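Long-range contact in ectoine dioxygenase (Sphingopyxis alaskensis, PDB 4MHR), which hydroxylates L-ectoine to 5-hydroxyectoine as an iron(II)- and 2-oxoglutarate-dependent dioxygenase: residues L186-L197 and I245-N256. Sequence-based numbering, arbitrary orientation.
Sequences LMVIPGSHRTYL and ILFDCNLMHGSN
Met-187 and Gly-254 form a hydrogen-bonded antiparallel pair: Met-187 N gives to Gly-254 O (2.8 Å), and Gly-254 N returns a bond to Met-187 O. Ile-189 N continues the ladder to Met-252 O. A type II turn spans Ile-189 to Ser-192, and here a side chain takes over. Ser-192 OG accepts from Met-252 N at 2.8 Å and donates to Ile-189 O at 2.6 Å, so one hydroxyl uses both its roles. Its chi1 of 67° sets OG between backbone N and carbonyl carbon, facing Met-252.

Asn-250 bonds the far part of 186-197. Its ND2 donates to His-193 O and to Thr-195 O, 3.0 Å each, meeting both oxygens from above their carbonyl planes. His-193 O also accepts from Arg-26. OD1 bonds Ser-153 OG and takes a water that in turn accepts from Leu-197 N. With an alanine here, both carbonyls are likely to lose the amide donor that joins them to 245-256, freeing the 193-195 backbone to shift. Asp-248 OD2 accepts from Asn-250 N in an Asx turn and pairs with Arg-26.

His-253, an iron ligand, donates from ND1 to Leu-251 O (3.0 Å), almost in its ring plane. Leu-186 CD1 packs 3.5 Å from its CD2, and Val-188 CG1 lies by its CB. The ND1 bond helps fix the ring's rotation, consistent with NE2 being kept for iron in the facial triad with His-152 and Asp-154.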
loop_
_atom_site.group_PDB
_atom_site.type_symbol
_atom_site.label_atom_id
_atom_site.label_comp_id
_atom_site.label_asym_id
_atom_site.label_seq_id
_atom_site.Cartn_x
_atom_site.Cartn_y
_atom_site.Cartn_z
ATOM N N LEU A 186 3.467 8.148 -7.142
ATOM C CA LEU A 186 2.318 8.149 -6.254
ATOM C C LEU A 186 2.035 9.565 -5.716
ATOM O O LEU A 186 2.911 10.256 -5.255
ATOM C CB LEU A 186 2.627 7.183 -5.076
ATOM C CG LEU A 186 1.445 6.962 -4.119
ATOM C CD1 LEU A 186 0.321 6.230 -4.831
ATOM C CD2 LEU A 186 1.884 6.173 -2.888
ATOM N N MET A 187 0.787 9.986 -5.814
ATOM C CA MET A 187 0.324 11.239 -5.294
ATOM C C MET A 187 -0.683 10.878 -4.209
ATOM O O MET A 187 -1.528 10.000 -4.414
ATOM C CB MET A 187 -0.459 11.957 -6.398
ATOM C CG MET A 187 0.451 12.558 -7.454
ATOM S SD MET A 187 -0.426 13.525 -8.692
ATOM C CE MET A 187 -1.842 14.225 -7.915
ATOM N N VAL A 188 -0.653 11.627 -3.131
ATOM C CA VAL A 188 -1.572 11.461 -2.019
ATOM C C VAL A 188 -2.181 12.795 -1.713
ATOM O O VAL A 188 -1.579 13.866 -2.033
ATOM C CB VAL A 188 -0.883 10.833 -0.788
ATOM C CG1 VAL A 188 -0.210 9.553 -1.186
ATOM C CG2 VAL A 188 0.137 11.781 -0.125
ATOM N N ILE A 189 -3.378 12.756 -1.124
ATOM C CA ILE A 189 -3.980 13.952 -0.518
ATOM C C ILE A 189 -3.774 13.876 1.015
ATOM O O ILE A 189 -4.490 13.112 1.730
ATOM C CB ILE A 189 -5.466 14.031 -0.885
ATOM C CG1 ILE A 189 -5.620 14.168 -2.420
ATOM C CG2 ILE A 189 -6.134 15.208 -0.186
ATOM C CD1 ILE A 189 -7.077 14.169 -2.866
ATOM N N PRO A 190 -2.800 14.661 1.552
ATOM C CA PRO A 190 -2.455 14.458 2.966
ATOM C C PRO A 190 -3.600 14.855 3.924
ATOM O O PRO A 190 -4.301 15.821 3.686
ATOM C CB PRO A 190 -1.209 15.346 3.204
ATOM C CG PRO A 190 -0.908 16.009 1.904
ATOM C CD PRO A 190 -1.974 15.693 0.896
ATOM N N GLY A 191 -3.822 14.058 4.961
ATOM C CA GLY A 191 -4.955 14.275 5.850
ATOM C C GLY A 191 -6.268 13.692 5.379
ATOM O O GLY A 191 -7.190 13.613 6.134
ATOM N N SER A 192 -6.314 13.169 4.179
ATOM C CA SER A 192 -7.521 12.588 3.638
ATOM C C SER A 192 -7.932 11.297 4.293
ATOM O O SER A 192 -9.095 10.890 4.283
ATOM C CB SER A 192 -7.316 12.350 2.140
ATOM O OG SER A 192 -6.358 11.351 1.785
ATOM N N HIS A 193 -6.985 10.659 4.909
ATOM C CA HIS A 193 -7.274 9.457 5.701
ATOM C C HIS A 193 -8.221 9.591 6.906
ATOM O O HIS A 193 -8.771 8.558 7.397
ATOM C CB HIS A 193 -5.948 8.808 6.128
ATOM C CG HIS A 193 -5.192 9.615 7.107
ATOM N ND1 HIS A 193 -4.788 10.919 6.849
ATOM C CD2 HIS A 193 -4.751 9.313 8.370
ATOM C CE1 HIS A 193 -4.160 11.404 7.908
ATOM N NE2 HIS A 193 -4.118 10.459 8.850
ATOM N N ARG A 194 -8.458 10.818 7.338
ATOM C CA ARG A 194 -9.344 11.068 8.425
ATOM C C ARG A 194 -10.768 11.270 7.972
ATOM O O ARG A 194 -11.621 11.536 8.823
ATOM C CB ARG A 194 -8.928 12.328 9.202
ATOM C CG ARG A 194 -7.818 12.058 10.195
ATOM C CD ARG A 194 -7.638 13.229 11.175
ATOM N NE ARG A 194 -6.387 12.988 11.887
ATOM C CZ ARG A 194 -6.320 12.202 12.939
ATOM N NH1 ARG A 194 -7.398 11.590 13.403
ATOM N NH2 ARG A 194 -5.196 12.007 13.515
ATOM N N THR A 195 -11.026 11.145 6.670
ATOM C CA THR A 195 -12.398 11.125 6.087
ATOM C C THR A 195 -12.637 9.872 5.335
ATOM O O THR A 195 -11.820 9.456 4.463
ATOM C CB THR A 195 -12.544 12.243 5.034
ATOM O OG1 THR A 195 -12.287 13.496 5.652
ATOM C CG2 THR A 195 -13.958 12.278 4.416
ATOM N N TYR A 196 -13.744 9.208 5.653
ATOM C CA TYR A 196 -14.132 8.066 4.890
ATOM C C TYR A 196 -15.104 8.575 3.799
ATOM O O TYR A 196 -16.192 9.064 4.111
ATOM C CB TYR A 196 -14.859 7.063 5.760
ATOM C CG TYR A 196 -15.253 5.830 5.018
ATOM C CD1 TYR A 196 -14.284 4.998 4.469
ATOM C CD2 TYR A 196 -16.593 5.455 4.901
ATOM C CE1 TYR A 196 -14.630 3.840 3.820
ATOM C CE2 TYR A 196 -16.959 4.260 4.305
ATOM C CZ TYR A 196 -16.029 3.474 3.760
ATOM O OH TYR A 196 -16.412 2.290 3.191
ATOM N N LEU A 197 -14.681 8.520 2.529
ATOM C CA LEU A 197 -15.527 8.999 1.421
ATOM C C LEU A 197 -16.325 7.828 0.884
ATOM O O LEU A 197 -15.746 6.940 0.269
ATOM C CB LEU A 197 -14.662 9.649 0.348
ATOM C CG LEU A 197 -15.414 10.060 -0.928
ATOM C CD1 LEU A 197 -16.490 11.107 -0.634
ATOM C CD2 LEU A 197 -14.372 10.617 -1.881
ATOM N N ILE A 245 7.739 4.274 1.120
ATOM C CA ILE A 245 6.631 5.225 1.299
ATOM C C ILE A 245 5.578 4.444 2.062
ATOM O O ILE A 245 5.166 3.356 1.612
ATOM C CB ILE A 245 6.046 5.770 -0.018
ATOM C CG1 ILE A 245 7.120 6.552 -0.751
ATOM C CG2 ILE A 245 4.930 6.709 0.293
ATOM C CD1 ILE A 245 6.695 6.894 -2.148
ATOM N N LEU A 246 5.248 4.897 3.279
ATOM C CA LEU A 246 4.289 4.137 4.121
ATOM C C LEU A 246 2.985 4.941 4.157
ATOM O O LEU A 246 3.008 6.175 4.391
ATOM C CB LEU A 246 4.722 4.057 5.544
ATOM C CG LEU A 246 5.757 3.102 6.025
ATOM C CD1 LEU A 246 7.119 3.626 5.611
ATOM C CD2 LEU A 246 5.646 2.965 7.513
ATOM N N PHE A 247 1.865 4.290 3.947
ATOM C CA PHE A 247 0.592 5.033 3.992
ATOM C C PHE A 247 -0.566 4.265 4.601
ATOM O O PHE A 247 -0.682 3.027 4.455
ATOM C CB PHE A 247 0.284 5.709 2.668
ATOM C CG PHE A 247 0.152 4.817 1.483
ATOM C CD1 PHE A 247 1.262 4.410 0.784
ATOM C CD2 PHE A 247 -1.121 4.417 1.015
ATOM C CE1 PHE A 247 1.145 3.587 -0.340
ATOM C CE2 PHE A 247 -1.262 3.605 -0.131
ATOM C CZ PHE A 247 -0.136 3.207 -0.835
ATOM N N ASP A 248 -1.383 5.015 5.358
ATOM C CA ASP A 248 -2.579 4.512 5.999
ATOM C C ASP A 248 -3.528 3.937 4.956
ATOM O O ASP A 248 -3.676 4.475 3.835
ATOM C CB ASP A 248 -3.259 5.625 6.757
ATOM C CG ASP A 248 -4.543 5.176 7.426
ATOM O OD1 ASP A 248 -4.476 4.539 8.509
ATOM O OD2 ASP A 248 -5.617 5.479 6.856
ATOM N N CYS A 249 -4.186 2.857 5.343
ATOM C CA CYS A 249 -5.151 2.203 4.489
ATOM C C CYS A 249 -6.235 3.073 3.856
ATOM O O CYS A 249 -6.647 2.793 2.734
ATOM C CB CYS A 249 -5.847 1.060 5.250
ATOM S SG CYS A 249 -6.854 1.581 6.639
ATOM N N ASN A 250 -6.614 4.168 4.515
ATOM C CA ASN A 250 -7.663 4.998 4.030
ATOM C C ASN A 250 -7.191 6.311 3.361
ATOM O O ASN A 250 -7.997 7.205 3.125
ATOM C CB ASN A 250 -8.638 5.303 5.154
ATOM C CG ASN A 250 -9.912 6.007 4.643
ATOM O OD1 ASN A 250 -10.584 5.561 3.706
ATOM N ND2 ASN A 250 -10.225 7.099 5.261
ATOM N N LEU A 251 -5.897 6.461 3.128
ATOM C CA LEU A 251 -5.422 7.661 2.496
ATOM C C LEU A 251 -5.772 7.700 0.979
ATOM O O LEU A 251 -5.608 6.713 0.229
ATOM C CB LEU A 251 -3.910 7.762 2.614
ATOM C CG LEU A 251 -3.247 9.081 2.151
ATOM C CD1 LEU A 251 -3.727 10.241 3.014
ATOM C CD2 LEU A 251 -1.756 8.907 2.130
ATOM N N MET A 252 -6.268 8.822 0.540
ATOM C CA MET A 252 -6.742 8.981 -0.891
ATOM C C MET A 252 -5.536 9.191 -1.762
ATOM O O MET A 252 -4.741 10.116 -1.536
ATOM C CB MET A 252 -7.676 10.199 -1.034
ATOM C CG MET A 252 -8.469 10.264 -2.369
ATOM S SD MET A 252 -9.477 8.784 -2.721
ATOM C CE MET A 252 -10.748 9.021 -1.550
ATOM N N HIS A 253 -5.354 8.307 -2.740
ATOM C CA HIS A 253 -4.153 8.362 -3.519
ATOM C C HIS A 253 -4.364 7.872 -4.950
ATOM O O HIS A 253 -5.376 7.181 -5.321
ATOM C CB HIS A 253 -3.021 7.535 -2.829
ATOM C CG HIS A 253 -3.257 6.065 -2.880
ATOM N ND1 HIS A 253 -4.174 5.437 -2.068
ATOM C CD2 HIS A 253 -2.812 5.116 -3.730
ATOM C CE1 HIS A 253 -4.187 4.147 -2.330
ATOM N NE2 HIS A 253 -3.390 3.923 -3.345
ATOM N N GLY A 254 -3.376 8.148 -5.763
ATOM C CA GLY A 254 -3.442 7.782 -7.226
ATOM C C GLY A 254 -2.194 8.235 -7.959
ATOM O O GLY A 254 -1.272 8.713 -7.305
ATOM N N SER A 255 -2.108 7.992 -9.284
ATOM C CA SER A 255 -0.953 8.481 -10.059
ATOM C C SER A 255 -1.348 8.848 -11.442
ATOM O O SER A 255 -2.359 8.292 -12.001
ATOM C CB SER A 255 0.203 7.458 -10.082
ATOM O OG SER A 255 -0.269 6.236 -10.565
ATOM N N ASN A 256 -0.624 9.852 -11.991
ATOM C CA ASN A 256 -0.772 10.180 -13.423
ATOM C C ASN A 256 -0.092 9.113 -14.228
ATOM O O ASN A 256 0.656 8.246 -13.697
ATOM C CB ASN A 256 -0.177 11.532 -13.767
ATOM C CG ASN A 256 -0.971 12.689 -13.188
ATOM O OD1 ASN A 256 -0.444 13.554 -12.471
ATOM N ND2 ASN A 256 -2.238 12.707 -13.471
HETATM O O HOH W 1 -9.854 9.136 2.062
HETATM O O HOH W 2 -12.069 7.314 2.000
#